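Cytosolic IMP-GMP specific 5'-nucleotidase (Legionella pneumophila subsp. pneumophila, PDB 4OHF) probably hydrolyses the 5'-phosphate of nucleoside monophosphates such as IMP and GMP, as a magnesium-dependent cytosolic nucleotidase of the HAD superfamily. Local coordinates at residues B[20-23]-B[27-30]; B[206-211]-B[298-303]. All blocks are in the same frame, centred on the assembly; numbering follows the deposited sequence.

Contact 1: residues B[20-23]-B[27-30]. With MG (magnesium ion), chain J.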
loop_
_atom_site.group_PDB
_atom_site.type_symbol
_atom_site.label_atom_id
_atom_site.label_comp_id
_atom_site.label_asym_id
_atom_site.label_seq_id
_atom_site.Cartn_x
_atom_site.Cartn_y
_atom_site.Cartn_z
ATOM N N ILE B 20 -21.755 -9.570 27.186
ATOM C CA ILE B 20 -21.068 -10.648 26.497
ATOM C C ILE B 20 -21.780 -10.907 25.164
ATOM O O ILE B 20 -22.926 -11.353 25.135
ATOM C CB ILE B 20 -21.063 -11.940 27.319
ATOM C CG1 ILE B 20 -20.148 -11.786 28.526
ATOM C CG2 ILE B 20 -20.563 -13.075 26.476
ATOM C CD1 ILE B 20 -20.204 -12.953 29.470
ATOM N N GLY B 21 -21.093 -10.602 24.070
ATOM C CA GLY B 21 -21.650 -10.811 22.747
ATOM C C GLY B 21 -21.277 -12.188 22.241
ATOM O O GLY B 21 -20.098 -12.545 22.200
ATOM N N LEU B 22 -22.285 -12.963 21.857
ATOM C CA LEU B 22 -22.040 -14.315 21.377
ATOM C C LEU B 22 -22.336 -14.522 19.908
ATOM O O LEU B 22 -23.391 -14.139 19.414
ATOM C CB LEU B 22 -22.871 -15.334 22.169
ATOM C CG LEU B 22 -22.683 -15.404 23.687
ATOM C CD1 LEU B 22 -23.726 -16.354 24.298
ATOM C CD2 LEU B 22 -21.269 -15.863 24.005
ATOM N N ASP B 23 -21.382 -15.141 19.229
ATOM C CA ASP B 23 -21.502 -15.517 17.829
ATOM C C ASP B 23 -22.479 -16.695 17.920
ATOM O O ASP B 23 -22.406 -17.466 18.864
ATOM C CB ASP B 23 -20.116 -15.963 17.348
ATOM C CG ASP B 23 -20.146 -16.726 16.042
ATOM O OD1 ASP B 23 -20.746 -17.816 15.982
ATOM O OD2 ASP B 23 -19.544 -16.238 15.070
ATOM N N THR B 27 -20.602 -21.118 17.929
ATOM C CA THR B 27 -20.138 -20.634 19.224
ATOM C C THR B 27 -21.235 -20.965 20.227
ATOM O O THR B 27 -21.091 -21.905 21.007
ATOM C CB THR B 27 -19.837 -19.113 19.221
ATOM O OG1 THR B 27 -18.758 -18.845 18.322
ATOM C CG2 THR B 27 -19.430 -18.643 20.613
ATOM N N LEU B 28 -22.335 -20.217 20.191
ATOM C CA LEU B 28 -23.464 -20.457 21.096
ATOM C C LEU B 28 -24.173 -21.759 20.771
ATOM O O LEU B 28 -24.606 -22.473 21.672
ATOM C CB LEU B 28 -24.484 -19.321 21.014
ATOM C CG LEU B 28 -25.823 -19.532 21.725
ATOM C CD1 LEU B 28 -25.626 -19.773 23.224
ATOM C CD2 LEU B 28 -26.677 -18.302 21.494
ATOM N N ILE B 29 -24.320 -22.050 19.482
ATOM C CA ILE B 29 -24.973 -23.276 19.046
ATOM C C ILE B 29 -23.946 -24.214 18.414
ATOM O O ILE B 29 -23.312 -23.880 17.419
ATOM C CB ILE B 29 -26.087 -22.949 18.048
ATOM C CG1 ILE B 29 -27.209 -22.226 18.793
ATOM C CG2 ILE B 29 -26.605 -24.214 17.385
ATOM C CD1 ILE B 29 -28.335 -21.740 17.903
ATOM N N ARG B 30 -23.778 -25.395 18.995
ATOM C CA ARG B 30 -22.790 -26.340 18.473
ATOM C C ARG B 30 -23.253 -27.178 17.276
ATOM O O ARG B 30 -24.408 -27.597 17.187
ATOM C CB ARG B 30 -22.300 -27.256 19.603
ATOM C CG ARG B 30 -20.822 -27.087 19.942
ATOM C CD ARG B 30 -20.578 -26.848 21.416
ATOM N NE ARG B 30 -21.067 -27.938 22.264
ATOM C CZ ARG B 30 -20.647 -29.200 22.220
ATOM N NH1 ARG B 30 -19.708 -29.567 21.358
ATOM N NH2 ARG B 30 -21.178 -30.097 23.043
HETATM MG MG MG J . -19.786 -18.593 14.160
HETATM O O HOH W 1 -19.235 -18.324 12.171
#

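Contact 2: residues B[206-211]-B[298-303]. With MG (magnesium ion), chain J; PO4 (phosphate ion), chain H.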
loop_
_atom_site.group_PDB
_atom_site.type_symbol
_atom_site.label_atom_id
_atom_site.label_comp_id
_atom_site.label_asym_id
_atom_site.label_seq_id
_atom_site.Cartn_x
_atom_site.Cartn_y
_atom_site.Cartn_z
ATOM N N PHE B 206 -25.847 -10.936 24.574
ATOM C CA PHE B 206 -26.451 -10.654 23.280
ATOM C C PHE B 206 -25.872 -11.547 22.190
ATOM O O PHE B 206 -24.731 -12.009 22.286
ATOM C CB PHE B 206 -26.305 -9.158 22.912
ATOM C CG PHE B 206 -24.889 -8.702 22.624
ATOM C CD1 PHE B 206 -24.396 -8.680 21.310
ATOM C CD2 PHE B 206 -24.082 -8.196 23.646
ATOM C CE1 PHE B 206 -23.125 -8.147 21.022
ATOM C CE2 PHE B 206 -22.807 -7.663 23.368
ATOM C CZ PHE B 206 -22.332 -7.637 22.050
ATOM N N ILE B 207 -26.677 -11.806 21.166
ATOM C CA ILE B 207 -26.264 -12.616 20.041
ATOM C C ILE B 207 -25.826 -11.707 18.901
ATOM O O ILE B 207 -26.452 -10.679 18.640
ATOM C CB ILE B 207 -27.423 -13.507 19.560
ATOM C CG1 ILE B 207 -27.743 -14.543 20.635
ATOM C CG2 ILE B 207 -27.057 -14.202 18.242
ATOM C CD1 ILE B 207 -28.887 -15.438 20.287
ATOM N N LEU B 208 -24.747 -12.077 18.225
ATOM C CA LEU B 208 -24.248 -11.287 17.099
ATOM C C LEU B 208 -23.906 -12.318 16.020
ATOM O O LEU B 208 -22.791 -12.853 15.982
ATOM C CB LEU B 208 -23.000 -10.497 17.516
ATOM C CG LEU B 208 -22.364 -9.521 16.527
ATOM C CD1 LEU B 208 -23.337 -8.383 16.229
ATOM C CD2 LEU B 208 -21.068 -8.967 17.112
ATOM N N THR B 209 -24.884 -12.593 15.156
ATOM C CA THR B 209 -24.733 -13.592 14.103
ATOM C C THR B 209 -24.778 -13.061 12.680
ATOM O O THR B 209 -25.369 -12.026 12.399
ATOM C CB THR B 209 -25.836 -14.665 14.214
ATOM O OG1 THR B 209 -25.792 -15.514 13.070
ATOM C CG2 THR B 209 -27.221 -14.021 14.274
ATOM N N ASN B 210 -24.170 -13.789 11.762
ATOM C CA ASN B 210 -24.197 -13.381 10.366
ATOM C C ASN B 210 -25.406 -14.022 9.658
ATOM O O ASN B 210 -25.661 -13.742 8.495
ATOM C CB ASN B 210 -22.888 -13.779 9.674
ATOM C CG ASN B 210 -21.845 -12.673 9.707
ATOM O OD1 ASN B 210 -21.929 -11.741 10.504
ATOM N ND2 ASN B 210 -20.852 -12.778 8.845
ATOM N N SER B 211 -26.139 -14.881 10.370
ATOM C CA SER B 211 -27.319 -15.559 9.823
ATOM C C SER B 211 -28.493 -14.620 9.948
ATOM O O SER B 211 -28.489 -13.741 10.812
ATOM C CB SER B 211 -27.638 -16.829 10.614
ATOM O OG SER B 211 -26.579 -17.767 10.521
ATOM N N ILE B 298 -17.187 -4.922 27.110
ATOM C CA ILE B 298 -17.890 -5.884 26.263
ATOM C C ILE B 298 -16.943 -7.015 25.839
ATOM O O ILE B 298 -15.815 -6.770 25.415
ATOM C CB ILE B 298 -18.426 -5.219 24.959
ATOM C CG1 ILE B 298 -19.497 -4.187 25.292
ATOM C CG2 ILE B 298 -18.998 -6.269 24.032
ATOM C CD1 ILE B 298 -19.896 -3.347 24.122
ATOM N N LEU B 299 -17.411 -8.249 25.970
ATOM C CA LEU B 299 -16.638 -9.400 25.544
ATOM C C LEU B 299 -17.396 -10.095 24.413
ATOM O O LEU B 299 -18.554 -10.491 24.578
ATOM C CB LEU B 299 -16.433 -10.397 26.692
ATOM C CG LEU B 299 -15.821 -11.724 26.215
ATOM C CD1 LEU B 299 -14.487 -11.480 25.521
ATOM C CD2 LEU B 299 -15.656 -12.645 27.389
ATOM N N TYR B 300 -16.747 -10.218 23.261
ATOM C CA TYR B 300 -17.340 -10.903 22.131
ATOM C C TYR B 300 -16.636 -12.253 21.993
ATOM O O TYR B 300 -15.406 -12.329 22.046
ATOM C CB TYR B 300 -17.169 -10.088 20.850
ATOM C CG TYR B 300 -17.405 -10.900 19.591
ATOM C CD1 TYR B 300 -16.340 -11.301 18.786
ATOM C CD2 TYR B 300 -18.683 -11.315 19.240
ATOM C CE1 TYR B 300 -16.548 -12.101 17.659
ATOM C CE2 TYR B 300 -18.905 -12.115 18.124
ATOM C CZ TYR B 300 -17.837 -12.510 17.334
ATOM O OH TYR B 300 -18.064 -13.328 16.242
ATOM N N ILE B 301 -17.418 -13.315 21.836
ATOM C CA ILE B 301 -16.855 -14.645 21.686
ATOM C C ILE B 301 -17.236 -15.238 20.346
ATOM O O ILE B 301 -18.429 -15.367 20.039
ATOM C CB ILE B 301 -17.345 -15.601 22.788
ATOM C CG1 ILE B 301 -17.094 -14.972 24.160
ATOM C CG2 ILE B 301 -16.606 -16.935 22.671
ATOM C CD1 ILE B 301 -17.631 -15.763 25.317
ATOM N N GLY B 302 -16.222 -15.594 19.555
ATOM C CA GLY B 302 -16.441 -16.184 18.242
ATOM C C GLY B 302 -15.788 -17.556 18.112
ATOM O O GLY B 302 -15.211 -18.072 19.083
ATOM N N ASP B 303 -15.866 -18.148 16.921
ATOM C CA ASP B 303 -15.281 -19.462 16.681
ATOM C C ASP B 303 -14.164 -19.452 15.647
ATOM O O ASP B 303 -13.422 -20.417 15.530
ATOM C CB ASP B 303 -16.357 -20.456 16.248
ATOM C CG ASP B 303 -17.316 -19.865 15.246
ATOM O OD1 ASP B 303 -18.322 -19.274 15.667
ATOM O OD2 ASP B 303 -17.063 -19.973 14.039
HETATM MG MG MG J . -19.786 -18.593 14.160
HETATM P P PO4 H . -22.620 -16.739 12.893
HETATM O O1 PO4 H . -23.234 -17.103 11.587
HETATM O O2 PO4 H . -21.470 -17.623 13.175
HETATM O O3 PO4 H . -23.632 -16.889 13.974
HETATM O O4 PO4 H . -22.139 -15.336 12.835
HETATM O O HOH W 1 -19.235 -18.324 12.171
#

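Contact 1: residues B[20-23]-B[27-30]
Asp23 and Thr27 are the first and last residues of the DxDxT signature of the HAD superfamily, its motif I, between the central parallel strand 19-22 and the short helix 24-28. Asp23 holds the magnesium ion with both carboxylate oxygens, OD1 at 2.2 Å and OD2 at 2.5 Å. Water 1 is a further ligand of the metal, and Asp25 O and Asp303 OD1 join it from elsewhere in the chain. The carboxylate is carried forward to the ion because CG stands anti to the backbone N (chi1 164°). Thr27 crosses this side chain at about a right angle, so that its OG1 lies beside Asp23 CB and 3.2 Å from Asp23 OD1. The hydroxyl's hydrogen bond, however, runs to Asp303 OD1, and it thereby ties the DxDxT signature to a second metal ligand. Lys247 adds a weak hydrogen bond at Asp23 OD2.

Behind the metal, Asp23 sits at the N-cap position, and its backbone carbonyl closes the turn, taking the N-H of Leu28 in a 3.1 Å bond from N to O. The apolar layer lies further back. Leu22 CD1 meets Leu28 CD1 at 4.1 Å, branch against branch, the two side chains again nearly perpendicular. Leu195 of helix 189-200 touches both leucines. The carbonyl bond itself is only moderately bent: the N-H···O angle of the Leu28 N to Asp23 O bond is 156°, with Leu28 N tilted 18° from the carbonyl plane.

Contact 2: residues B[206-211]-B[298-303]
Leu208 and Tyr300 meet across the width of a strand: 204-208 and 298-302 flank strand 19-22 in the central sheet of this HAD-type fold, their CA atoms no closer than 8.6 Å. No hydrogen bond joins the two segments, and the packed part consists of two apolar touches. Leu208 CD2 approaches the Tyr300 ring obliquely, 4.0 Å from CE2. Ile298 CG2 comes to the edge of the Phe206 ring, near its plane, 4.1 Å from CE2 and equally near CZ. Tyr300, its ring swung away from its own N-H (chi1 164°), reaches past this layer to place OH in hydrogen bonds with Tyr306 and Lys247.

Beyond Leu208 and Gly302 the segments part, and polar groups and bound ions take over between them, with Asn210 exposed. Thr209 OG1 forms an ST turn by accepting from Ser211 N at 2.8 Å, and it also donates to O3 of the bound phosphate at 2.7 Å. Asn210 N gives a second bond, 2.8 Å to phosphate O4. On the other segment, Asp303 OD1 binds magnesium at 2.2 Å, and phosphate O2 coordinates the same ion. The phosphate probably came from the crystallisation liquor, yet this pairing of hydroxyl and amide donors with a metal is consistent with a site that receives a substrate's phosphate, as in other HAD phosphatases.

In the fold
Contacts 1 and 2 lie side by side, their centres about 5 Å apart: strand 19-22 of contact 1 lies between strands 204-208 and 298-302 of contact 2, all three parallel. The two sides of that strand are sewn to the segments of contact 2 by probable backbone hydrogen bonds, Gly21 N to Leu299 O at 2.6 Å and Leu22 N to Phe206 O at 2.7 Å. The Phe206 ring also lies against Gly21. Asp23 of contact 1 and Asp303 of contact 2 bind the same magnesium ion, as does Asp25 O, while 206-211 reaches it through the phosphate, whose O2 is a ligand. Water 1 belongs to both contacts, and Lys247 reaches the phosphate as well.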